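Local coordinates for p800 reaction center core protein (Heliobacterium modesticaldum, PDB 5V8K) that forms the membrane-embedded core of a symmetric homodimeric photosynthetic reaction center, holding its bacteriochlorophylls and binding a 4Fe-4S cluster, at residues R3-E8 / K198-V203; F213-V218 / L265-M270; K316-I321 / V400-V405. One frame throughout, in Å; residues are numbered along the deposited sequence.

Overall arrangement
All three contacts join parts of a membrane protein beside a bound bacteriochlorophyll g, a different one in each. Contacts 1 and 2 share helix 200-224: its N-terminal end meets the loop 3-8 in contact 1, and its second half lies against helix 258-291 in contact 2, with the contact centres about 26 Å apart. Contact 2 is the deepest, about 5 Å from the centre of the chain, and supplies a magnesium ligand. Contact 3 joins helix 311-344 to the end of helix 376-401, its centre about 23 Å from that of contact 1 and about 27 Å from that of contact 2. No two contacts touch; contacts 1 and 3 approach to about 9 Å at their nearest atoms.

Contact 1: R3-E8 / K198-V203. With GBF (Bacteriochlorophyll g), chain B.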
# COMPACT_ATOMS: atom_id res chain seq x y z
N ARG A 3 27.14 -23.11 15.15
CA ARG A 3 25.81 -23.50 15.58
C ARG A 3 25.42 -22.77 16.85
O ARG A 3 24.23 -22.57 17.11
CB ARG A 3 25.72 -25.01 15.79
CG ARG A 3 25.64 -25.80 14.48
CD ARG A 3 25.48 -27.30 14.69
NE ARG A 3 24.49 -27.60 15.73
CZ ARG A 3 23.77 -28.72 15.80
NH1 ARG A 3 22.91 -28.88 16.81
NH2 ARG A 3 23.89 -29.67 14.88
N ALA A 4 26.40 -22.36 17.66
CA ALA A 4 26.13 -21.59 18.85
C ALA A 4 26.03 -20.09 18.57
O ALA A 4 25.68 -19.33 19.48
CB ALA A 4 27.22 -21.85 19.89
N GLN A 5 26.31 -19.65 17.35
CA GLN A 5 26.48 -18.23 17.09
C GLN A 5 25.47 -17.71 16.10
O GLN A 5 25.67 -16.63 15.55
CB GLN A 5 27.90 -17.96 16.60
CG GLN A 5 28.98 -18.58 17.49
CD GLN A 5 30.34 -18.56 16.83
OE1 GLN A 5 30.48 -18.89 15.66
NE2 GLN A 5 31.34 -18.18 17.58
N VAL A 6 24.40 -18.45 15.85
CA VAL A 6 23.34 -18.04 14.95
C VAL A 6 22.02 -18.06 15.71
O VAL A 6 21.89 -18.67 16.76
CB VAL A 6 23.24 -18.93 13.70
CG1 VAL A 6 24.51 -18.91 12.92
CG2 VAL A 6 22.88 -20.35 14.09
N PHE A 7 21.03 -17.40 15.13
CA PHE A 7 19.70 -17.44 15.71
C PHE A 7 19.14 -18.86 15.71
O PHE A 7 19.48 -19.70 14.87
CB PHE A 7 18.76 -16.51 14.94
CG PHE A 7 19.10 -15.05 15.07
CD1 PHE A 7 19.66 -14.55 16.23
CD2 PHE A 7 18.78 -14.17 14.05
CE1 PHE A 7 19.96 -13.21 16.36
CE2 PHE A 7 19.07 -12.82 14.16
CZ PHE A 7 19.66 -12.33 15.32
N GLU A 8 18.23 -19.09 16.65
CA GLU A 8 17.76 -20.44 16.98
C GLU A 8 17.35 -21.21 15.74
O GLU A 8 17.77 -22.35 15.54
CB GLU A 8 16.60 -20.34 17.97
N LYS A 198 39.74 -14.17 14.82
CA LYS A 198 38.95 -14.76 15.89
C LYS A 198 37.58 -15.20 15.41
O LYS A 198 37.08 -16.24 15.85
CB LYS A 198 38.77 -13.76 17.05
CG LYS A 198 39.97 -13.56 17.97
CD LYS A 198 39.73 -12.37 18.93
CE LYS A 198 40.88 -12.19 19.94
NZ LYS A 198 41.13 -10.76 20.30
N ASP A 199 36.93 -14.43 14.54
CA ASP A 199 35.49 -14.57 14.33
C ASP A 199 35.15 -14.49 12.85
O ASP A 199 35.36 -13.45 12.21
CB ASP A 199 34.72 -13.51 15.13
CG ASP A 199 33.31 -13.97 15.51
OD1 ASP A 199 32.49 -14.19 14.59
OD2 ASP A 199 33.03 -14.12 16.73
N TRP A 200 34.60 -15.59 12.32
CA TRP A 200 34.14 -15.65 10.94
C TRP A 200 33.06 -14.61 10.65
O TRP A 200 32.95 -14.12 9.52
CB TRP A 200 33.62 -17.06 10.62
CG TRP A 200 32.49 -17.48 11.50
CD1 TRP A 200 32.57 -18.22 12.64
CD2 TRP A 200 31.10 -17.17 11.32
NE1 TRP A 200 31.32 -18.39 13.19
CE2 TRP A 200 30.41 -17.74 12.41
CE3 TRP A 200 30.39 -16.45 10.36
CZ2 TRP A 200 29.03 -17.64 12.55
CZ3 TRP A 200 29.00 -16.33 10.51
CH2 TRP A 200 28.34 -16.91 11.60
N GLU A 201 32.23 -14.26 11.63
CA GLU A 201 31.19 -13.30 11.32
C GLU A 201 31.77 -11.90 11.13
O GLU A 201 31.22 -11.11 10.37
CB GLU A 201 30.10 -13.31 12.39
CG GLU A 201 28.81 -12.63 11.93
CD GLU A 201 27.59 -12.85 12.81
OE1 GLU A 201 27.76 -13.14 14.03
OE2 GLU A 201 26.45 -12.69 12.30
N ALA A 202 32.90 -11.58 11.76
CA ALA A 202 33.48 -10.26 11.53
C ALA A 202 34.01 -10.16 10.11
O ALA A 202 33.75 -9.17 9.41
CB ALA A 202 34.58 -9.95 12.54
N VAL A 203 34.76 -11.17 9.67
CA VAL A 203 35.24 -11.23 8.28
C VAL A 203 34.07 -11.16 7.31
O VAL A 203 34.07 -10.38 6.36
CB VAL A 203 36.09 -12.49 8.05
CG1 VAL A 203 36.50 -12.61 6.57
CG2 VAL A 203 37.36 -12.41 8.93
MG GBF B . 23.39 -13.80 6.31
CHA GBF B . 21.62 -15.29 8.98
CHB GBF B . 25.39 -16.44 6.28
CHC GBF B . 24.46 -12.61 3.23
CHD GBF B . 20.76 -11.38 6.25
NA GBF B . 23.56 -15.42 7.45
C1A GBF B . 22.80 -16.00 8.39
C2A GBF B . 23.33 -17.22 9.09
C3A GBF B . 24.70 -17.35 8.41
C4A GBF B . 24.52 -16.35 7.30
CMA GBF B . 25.86 -16.95 9.31
CAA GBF B . 22.52 -18.51 8.97
CBA GBF B . 22.19 -18.84 7.52
CGA GBF B . 21.73 -20.28 7.39
O1A GBF B . 21.97 -21.10 8.26
O2A GBF B . 21.60 -20.75 6.03
NB GBF B . 24.73 -14.49 4.93
C1B GBF B . 25.55 -15.54 5.11
C2B GBF B . 26.49 -15.59 4.08
C3B GBF B . 26.21 -14.52 3.22
C4B GBF B . 25.10 -13.84 3.81
CMB GBF B . 27.55 -16.67 3.94
CAB GBF B . 26.91 -14.11 1.97
CBB GBF B . 28.08 -14.52 1.48
NC GBF B . 22.79 -12.26 5.09
C1C GBF B . 23.27 -11.98 3.87
C2C GBF B . 22.66 -10.99 2.93
C3C GBF B . 21.60 -10.76 3.92
C4C GBF B . 21.71 -11.44 5.13
CMC GBF B . 23.64 -9.84 2.80
CAC GBF B . 20.46 -9.84 3.70
CBC GBF B . 20.26 -9.03 2.45
ND GBF B . 21.64 -13.39 7.22
C1D GBF B . 20.73 -12.44 7.28
C2D GBF B . 19.56 -12.36 8.38
C3D GBF B . 20.09 -13.52 8.94
C4D GBF B . 21.23 -14.12 8.32
CMD GBF B . 18.46 -11.39 8.68
CAD GBF B . 19.62 -14.49 9.95
OBD GBF B . 18.87 -14.40 10.95
CBD GBF B . 20.61 -15.61 10.01
CGD GBF B . 21.31 -15.58 11.31
O1D GBF B . 21.06 -16.33 12.24
O2D GBF B . 22.35 -14.62 11.45
CED GBF B . 22.71 -14.27 12.77
C1 GBF B . 20.67 -21.78 5.69
C2 GBF B . 20.72 -22.00 4.20
C3 GBF B . 21.46 -22.99 3.65
C4 GBF B . 22.26 -23.93 4.52
C5 GBF B . 21.43 -23.10 2.13
C6 GBF B . 21.61 -24.54 1.67
C7 GBF B . 21.20 -24.67 0.22
C8 GBF B . 20.39 -25.65 -0.23
C9 GBF B . 19.85 -26.71 0.69
C10 GBF B . 20.03 -25.76 -1.69
C11 GBF B . 19.55 -24.44 -2.28
C12 GBF B . 19.95 -24.35 -3.74
C13 GBF B . 19.52 -23.32 -4.47
C14 GBF B . 18.66 -22.28 -3.81
C15 GBF B . 19.89 -23.18 -5.93
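Trp200 and Gln5 meet through one short hydrogen bond, in which the indole NE1 of Trp200 donates to OE1 of Gln5 at 2.7 Å. The bond is bent, with 148° at the hydrogen, and the oxygen sits near the indole edge, slightly out of the ring plane. The two side chains run past each other in opposite directions, and the amide is turned 51° from the indole.

Both segments also reach the bacteriochlorophyll, the loop through Phe7 rather than Gln5. At the far end of the indole, CH2 of Trp200 lies 3.4 Å from the pigment methyl CMA. The loop 3-8 contributes a firmer hold: the backbone N of Phe7 donates to the ester carbonyl oxygen O1D at 3.1 Å, and the ester methyl CED sits over the centre of the Phe7 ring, 4.1 Å above its plane. The same ring comes alongside the ring ketone, with CD2 of Phe7 3.1 Å from OBD. The ester group is thus held at its carbonyl oxygen by a backbone N-H and at its methyl by an aromatic face.

Trp200 owes its position to a first torsion that sets CG between its own backbone N and carbonyl carbon (chi1 59°), while CB of Glu201 lies over one face of the indole, 3.7 Å above its plane and toward the rim. Behind it, Asp199 caps the helix: its OD1 accepts from N of Glu201 at 3.0 Å, through the anti lone pair. Arg288 forms salt bridges with both Asp199 and Glu201, and His281 and His284 hydrogen-bond to the Glu201 carboxylate, so these acidic groups are well provided with partners from helix 258-291.

The N-capped start of helix 200-224, predicted to cross the membrane, is tied by its first-turn tryptophan to the N-terminal loop and here builds one side of a bacteriochlorophyll g pocket.

Contact 2: F213-V218 / L265-M270. With GBF (Bacteriochlorophyll g), chain V.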
# COMPACT_ATOMS: atom_id res chain seq x y z
N PHE A 213 29.90 -1.37 -1.32
CA PHE A 213 30.56 -0.20 -1.87
C PHE A 213 31.05 -0.44 -3.29
O PHE A 213 30.96 0.47 -4.13
CB PHE A 213 31.70 0.22 -0.96
CG PHE A 213 32.39 1.43 -1.44
CD1 PHE A 213 31.88 2.69 -1.19
CD2 PHE A 213 33.51 1.30 -2.21
CE1 PHE A 213 32.54 3.81 -1.68
CE2 PHE A 213 34.14 2.38 -2.72
CZ PHE A 213 33.68 3.63 -2.48
N HIS A 214 31.55 -1.64 -3.58
CA HIS A 214 31.88 -2.01 -4.96
C HIS A 214 30.65 -1.92 -5.85
O HIS A 214 30.70 -1.37 -6.95
CB HIS A 214 32.46 -3.43 -4.98
CG HIS A 214 33.90 -3.53 -4.57
ND1 HIS A 214 34.82 -2.52 -4.80
CD2 HIS A 214 34.58 -4.53 -3.96
CE1 HIS A 214 36.00 -2.90 -4.35
NE2 HIS A 214 35.89 -4.12 -3.84
N PHE A 215 29.52 -2.45 -5.38
CA PHE A 215 28.28 -2.35 -6.14
C PHE A 215 27.96 -0.91 -6.51
O PHE A 215 27.57 -0.62 -7.66
CB PHE A 215 27.10 -2.93 -5.36
CG PHE A 215 26.89 -4.39 -5.51
CD1 PHE A 215 26.34 -4.91 -6.68
CD2 PHE A 215 27.16 -5.25 -4.46
CE1 PHE A 215 26.09 -6.24 -6.81
CE2 PHE A 215 26.92 -6.60 -4.58
CZ PHE A 215 26.39 -7.11 -5.75
N ALA A 216 28.07 0.00 -5.54
CA ALA A 216 27.80 1.41 -5.82
C ALA A 216 28.77 1.96 -6.86
O ALA A 216 28.37 2.72 -7.75
CB ALA A 216 27.85 2.23 -4.54
N THR A 217 30.06 1.60 -6.78
CA THR A 217 30.98 2.10 -7.80
C THR A 217 30.62 1.50 -9.16
O THR A 217 30.82 2.15 -10.20
CB THR A 217 32.45 1.81 -7.45
OG1 THR A 217 32.72 0.41 -7.39
CG2 THR A 217 32.79 2.43 -6.14
N VAL A 218 30.06 0.30 -9.19
CA VAL A 218 29.68 -0.31 -10.45
C VAL A 218 28.46 0.38 -11.04
O VAL A 218 28.38 0.58 -12.26
CB VAL A 218 29.46 -1.83 -10.27
CG1 VAL A 218 28.80 -2.43 -11.54
CG2 VAL A 218 30.79 -2.52 -10.01
N LEU A 265 19.86 -1.49 -12.21
CA LEU A 265 18.88 -1.72 -11.17
C LEU A 265 19.23 -2.96 -10.38
O LEU A 265 19.15 -2.95 -9.15
CB LEU A 265 17.48 -1.80 -11.76
CG LEU A 265 16.35 -2.01 -10.75
CD1 LEU A 265 16.29 -0.87 -9.65
CD2 LEU A 265 15.05 -2.11 -11.46
N GLY A 266 19.69 -4.02 -11.06
CA GLY A 266 20.15 -5.20 -10.35
C GLY A 266 21.27 -4.92 -9.38
O GLY A 266 21.26 -5.42 -8.25
N HIS A 267 22.25 -4.11 -9.79
CA HIS A 267 23.40 -3.86 -8.92
C HIS A 267 23.10 -2.85 -7.82
O HIS A 267 23.68 -2.93 -6.74
CB HIS A 267 24.59 -3.41 -9.75
CG HIS A 267 25.20 -4.52 -10.55
ND1 HIS A 267 24.65 -4.98 -11.72
CD2 HIS A 267 26.26 -5.32 -10.29
CE1 HIS A 267 25.37 -5.99 -12.17
NE2 HIS A 267 26.33 -6.24 -11.31
N LEU A 268 22.19 -1.91 -8.07
CA LEU A 268 21.72 -1.01 -7.03
C LEU A 268 21.02 -1.78 -5.92
O LEU A 268 21.28 -1.57 -4.72
CB LEU A 268 20.78 0.02 -7.65
CG LEU A 268 20.00 0.88 -6.70
CD1 LEU A 268 20.99 1.61 -5.81
CD2 LEU A 268 19.10 1.81 -7.50
N VAL A 269 20.12 -2.63 -6.33
CA VAL A 269 19.32 -3.37 -5.39
C VAL A 269 20.21 -4.37 -4.56
O VAL A 269 20.16 -4.44 -3.35
CB VAL A 269 18.12 -4.16 -5.99
CG1 VAL A 269 17.45 -5.04 -4.97
CG2 VAL A 269 17.14 -3.25 -6.71
N MET A 270 21.07 -5.09 -5.25
CA MET A 270 21.91 -6.09 -4.59
C MET A 270 22.91 -5.37 -3.66
O MET A 270 23.30 -5.87 -2.64
CB MET A 270 22.70 -7.04 -5.54
CG MET A 270 21.86 -7.99 -6.35
SD MET A 270 21.22 -9.28 -5.31
CE MET A 270 21.20 -10.66 -6.40
MG GBF V . 27.75 -8.12 -11.33
CHA GBF V . 27.91 -8.06 -14.84
CHB GBF V . 25.26 -10.29 -11.55
CHC GBF V . 28.36 -8.69 -8.02
CHD GBF V . 30.87 -6.30 -11.46
NA GBF V . 26.77 -8.98 -12.85
C1A GBF V . 26.85 -8.88 -14.19
C2A GBF V . 25.86 -9.63 -15.06
C3A GBF V . 24.92 -10.12 -13.97
C4A GBF V . 25.70 -9.77 -12.72
CMA GBF V . 23.58 -9.41 -13.92
CAA GBF V . 26.37 -10.78 -15.94
CBA GBF V . 27.02 -11.93 -15.17
CGA GBF V . 28.47 -11.69 -14.93
O1A GBF V . 29.13 -11.10 -15.77
O2A GBF V . 29.08 -12.11 -13.68
NB GBF V . 26.93 -9.38 -9.98
C1B GBF V . 25.85 -10.14 -10.19
C2B GBF V . 25.49 -10.71 -8.96
C3B GBF V . 26.39 -10.26 -8.01
C4B GBF V . 27.26 -9.41 -8.69
CMB GBF V . 24.35 -11.67 -8.72
CAB GBF V . 26.42 -10.58 -6.55
CBB GBF V . 25.52 -11.19 -5.81
NC GBF V . 29.25 -7.56 -10.06
C1C GBF V . 29.34 -7.87 -8.77
C2C GBF V . 30.43 -7.43 -7.85
C3C GBF V . 31.08 -6.81 -8.99
C4C GBF V . 30.39 -6.86 -10.20
CMC GBF V . 29.81 -6.39 -6.92
CAC GBF V . 32.37 -6.12 -8.88
CBC GBF V . 33.11 -6.06 -7.56
ND GBF V . 29.11 -7.38 -12.65
C1D GBF V . 30.21 -6.64 -12.71
C2D GBF V . 30.84 -6.06 -14.06
C3D GBF V . 29.82 -6.71 -14.77
C4D GBF V . 28.86 -7.46 -14.01
CMD GBF V . 32.03 -5.20 -14.39
CAD GBF V . 29.41 -6.83 -16.19
OBD GBF V . 29.90 -6.45 -17.32
CBD GBF V . 28.28 -7.81 -16.26
CGD GBF V . 27.12 -7.31 -17.05
O1D GBF V . 26.61 -6.23 -16.87
O2D GBF V . 26.53 -8.14 -18.05
CED GBF V . 25.42 -7.65 -18.80
C1 GBF V . 30.51 -12.07 -13.59
C2 GBF V . 31.02 -12.63 -12.26
C3 GBF V . 31.02 -11.87 -11.14
C4 GBF V . 30.54 -10.46 -11.22
C5 GBF V . 31.52 -12.38 -9.80
C6 GBF V . 31.38 -13.89 -9.59
C7 GBF V . 32.23 -14.38 -8.43
C8 GBF V . 31.97 -15.54 -7.80
C9 GBF V . 30.82 -16.39 -8.23
C10 GBF V . 32.83 -16.04 -6.67
C11 GBF V . 32.56 -15.23 -5.42
C12 GBF V . 33.81 -15.23 -4.60
C13 GBF V . 34.01 -14.31 -3.65
C14 GBF V . 32.97 -13.26 -3.35
C15 GBF V . 35.29 -14.37 -2.85
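Phe215 and His267 meet rim to rim, their side chains crossing at about a right angle, with ring planes at 50° and centroids 5.7 Å apart. Neither ring covers the face of the other; CE1 of Phe215 approaches CD2 of His267 at 3.6 Å. Over one face of the histidine stands CG1 of Val218, 4.0 Å from CD2.

The Phe215 ring is itself sandwiched. The pigment methyl CMC lies over the centre of one face, 3.5 Å above the plane of the Phe215 ring. The carbonyl group of Met270 covers the opposite face, and CB of Met270 touches CZ of Phe215 at 3.7 Å.

With CG beside its own backbone N (chi1 -73°), His267 points its ring at the pigment, and NE2 binds the magnesium at 2.4 Å, in axial fashion. Its other nitrogen, ND1, hydrogen-bonds to Ala263 O one turn earlier in helix 258-291, which fixes the rotation of the ring and would probably make NE2 a somewhat stronger donor to the magnesium. Arg64 adds a hydrogen bond to the same pigment.

The segment axes run antiparallel at 155°, 8.6 Å apart: a pair of helices predicted to span the membrane, in which one histidine ligates a bacteriochlorophyll g and Phe215 of the partner helix packs against the macrocycle, near CHC and CMC.

Contact 3: K316-I321 / V400-V405; sequences KFLALI and VFFSKV. With GBF (Bacteriochlorophyll g), chain C.
Phe317 and Phe401 are brought together by contrasting first torsions: Phe317 swings its ring opposite the backbone N (chi1 -174°), whereas Phe401 holds its own beside that nitrogen (chi1 -72°). The outcome is a T-shaped pair, the edge of Phe401 directed at the face of Phe317 with the planes 76° apart and the centroids separated by 5.7 Å. CE2 of Phe401 is the atom that leads, standing 4.3 Å above the plane of Phe317 and toward its rim, while CG1 of Val400 covers one face of the Phe401 ring.

Beside this pair, Leu318 and Phe402 meet at a slant, CD2 of Leu318 reaching CZ of Phe402 at 3.7 Å. No hydrogen bond joins the two segments; the contact is wholly apolar.

Away from Phe401, the helix 311-344 serves a bacteriochlorophyll. CE1 of Phe317 lies 3.3 Å from the vinyl carbon CBB, and CD1 of Ile321 comes equally close, 3.3 Å, to CAB of the same group. Leu320 adds CD1, 3.5 Å from the methyl CMC. An alanine in place of Leu320 has no CG, CD1 or CD2 and is likely to leave a gap beside CMC, with the vinyl group held less closely.

Phe313 and Trp397 extend the aromatic cluster, Trp397 meeting Phe317 edge to face. Val552 of the second subunit packs on Leu318, and Glu548 of that subunit on Phe402.

This is an aromatic cluster where helix 376-401 ends against helix 311-344, bordering a bacteriochlorophyll g pocket on one side and the dimer interface on another.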
# COMPACT_ATOMS: atom_id res chain seq x y z
N LYS A 316 23.26 11.48 20.90
CA LYS A 316 23.98 12.44 20.06
C LYS A 316 24.23 11.86 18.68
O LYS A 316 24.03 12.53 17.66
CB LYS A 316 25.31 12.82 20.70
CG LYS A 316 25.23 13.44 22.06
CD LYS A 316 26.52 14.19 22.38
CE LYS A 316 26.62 14.56 23.86
NZ LYS A 316 28.05 14.97 24.17
N PHE A 317 24.71 10.62 18.64
CA PHE A 317 25.04 9.99 17.37
C PHE A 317 23.79 9.74 16.54
O PHE A 317 23.75 10.08 15.35
CB PHE A 317 25.80 8.70 17.61
CG PHE A 317 26.30 8.09 16.36
CD1 PHE A 317 27.51 8.45 15.83
CD2 PHE A 317 25.53 7.17 15.70
CE1 PHE A 317 27.96 7.88 14.64
CE2 PHE A 317 25.96 6.61 14.51
CZ PHE A 317 27.17 6.97 13.99
N LEU A 318 22.77 9.12 17.12
CA LEU A 318 21.58 8.89 16.32
C LEU A 318 20.90 10.19 15.93
O LEU A 318 20.37 10.29 14.83
CB LEU A 318 20.58 7.98 17.03
CG LEU A 318 19.56 7.35 16.09
CD1 LEU A 318 20.24 6.43 15.11
CD2 LEU A 318 18.47 6.56 16.85
N ALA A 319 20.94 11.22 16.79
CA ALA A 319 20.36 12.49 16.41
C ALA A 319 21.08 13.09 15.22
O ALA A 319 20.48 13.78 14.40
CB ALA A 319 20.38 13.49 17.60
N LEU A 320 22.39 12.90 15.15
CA LEU A 320 23.11 13.43 14.02
C LEU A 320 22.68 12.74 12.71
O LEU A 320 22.49 13.41 11.69
CB LEU A 320 24.60 13.29 14.27
CG LEU A 320 25.46 13.79 13.11
CD1 LEU A 320 25.23 15.29 12.92
CD2 LEU A 320 26.92 13.54 13.39
N ILE A 321 22.47 11.42 12.74
CA ILE A 321 21.95 10.68 11.59
C ILE A 321 20.58 11.19 11.17
O ILE A 321 20.30 11.35 9.97
CB ILE A 321 21.91 9.18 11.92
CG1 ILE A 321 23.33 8.64 12.15
CG2 ILE A 321 21.21 8.41 10.83
CD1 ILE A 321 24.38 9.03 11.08
N VAL A 400 23.57 -1.42 15.35
CA VAL A 400 24.95 -1.41 15.84
C VAL A 400 25.01 -1.04 17.32
O VAL A 400 25.75 -1.67 18.09
CB VAL A 400 25.79 -0.44 14.99
CG1 VAL A 400 27.20 -0.31 15.58
CG2 VAL A 400 25.84 -0.92 13.55
N PHE A 401 24.27 -0.00 17.75
CA PHE A 401 24.50 0.61 19.06
C PHE A 401 23.34 0.53 20.06
O PHE A 401 23.56 0.79 21.25
CB PHE A 401 24.88 2.09 18.89
CG PHE A 401 26.25 2.32 18.33
CD1 PHE A 401 27.37 1.73 18.92
CD2 PHE A 401 26.43 3.11 17.22
CE1 PHE A 401 28.66 1.95 18.41
CE2 PHE A 401 27.70 3.33 16.69
CZ PHE A 401 28.82 2.73 17.28
N PHE A 402 22.13 0.16 19.62
CA PHE A 402 20.96 0.08 20.49
C PHE A 402 20.50 -1.34 20.80
O PHE A 402 19.42 -1.51 21.39
CB PHE A 402 19.79 0.84 19.86
CG PHE A 402 19.89 2.35 19.92
CD1 PHE A 402 21.01 3.01 19.45
CD2 PHE A 402 18.81 3.10 20.36
CE1 PHE A 402 21.07 4.40 19.48
CE2 PHE A 402 18.87 4.48 20.37
CZ PHE A 402 20.00 5.13 19.93
N SER A 403 21.24 -2.37 20.41
CA SER A 403 20.67 -3.72 20.42
C SER A 403 20.90 -4.46 21.73
O SER A 403 20.27 -5.49 21.96
CB SER A 403 21.24 -4.52 19.24
OG SER A 403 20.61 -4.09 18.04
N LYS A 404 21.70 -3.92 22.63
CA LYS A 404 21.85 -4.46 23.97
C LYS A 404 21.14 -3.58 25.00
O LYS A 404 20.25 -4.06 25.72
CB LYS A 404 23.33 -4.59 24.30
CG LYS A 404 23.63 -5.10 25.69
CD LYS A 404 23.30 -6.55 25.82
CE LYS A 404 24.04 -7.15 27.02
NZ LYS A 404 23.80 -8.60 27.08
N VAL A 405 21.53 -2.31 25.11
CA VAL A 405 20.81 -1.36 25.94
C VAL A 405 20.62 -0.08 25.15
O VAL A 405 21.30 0.18 24.15
CB VAL A 405 21.52 -1.08 27.29
CG1 VAL A 405 21.68 -2.35 28.10
CG2 VAL A 405 22.87 -0.45 27.07
MG GBF C . 26.63 11.96 5.75
CHA GBF C . 27.13 11.73 2.28
CHB GBF C . 27.55 8.79 6.05
CHC GBF C . 26.63 12.58 9.11
CHD GBF C . 26.62 15.53 5.21
NA GBF C . 27.07 10.54 4.46
C1A GBF C . 27.07 10.48 3.12
C2A GBF C . 27.63 9.21 2.52
C3A GBF C . 27.28 8.28 3.69
C4A GBF C . 27.32 9.26 4.81
CMA GBF C . 25.90 7.60 3.57
CAA GBF C . 29.14 9.18 2.23
CBA GBF C . 29.49 9.24 0.74
CGA GBF C . 29.59 7.85 0.14
O1A GBF C . 30.66 7.41 -0.27
O2A GBF C . 28.36 7.16 -0.25
NB GBF C . 27.04 10.80 7.34
C1B GBF C . 27.40 9.52 7.31
C2B GBF C . 27.62 9.11 8.62
C3B GBF C . 27.35 10.18 9.44
C4B GBF C . 26.96 11.22 8.61
CMB GBF C . 28.09 7.73 9.02
CAB GBF C . 27.46 10.29 10.91
CBB GBF C . 27.99 9.43 11.74
NC GBF C . 26.69 13.67 6.86
C1C GBF C . 26.58 13.72 8.19
C2C GBF C . 26.33 14.95 8.97
C3C GBF C . 26.42 15.71 7.73
C4C GBF C . 26.57 14.98 6.56
CMC GBF C . 24.89 14.87 9.48
CAC GBF C . 26.26 17.18 7.70
CBC GBF C . 26.06 17.99 8.96
ND GBF C . 26.80 13.35 4.28
C1D GBF C . 26.79 14.65 4.06
C2D GBF C . 26.95 15.31 2.60
C3D GBF C . 27.08 14.04 2.08
C4D GBF C . 27.01 12.93 2.97
CMD GBF C . 27.00 16.68 1.99
CAD GBF C . 27.08 13.50 0.71
OBD GBF C . 27.41 13.96 -0.43
CBD GBF C . 27.16 12.01 0.81
CGD GBF C . 26.09 11.36 -0.02
O1D GBF C . 24.95 11.19 0.36
O2D GBF C . 26.40 10.92 -1.35
CED GBF C . 25.31 10.52 -2.18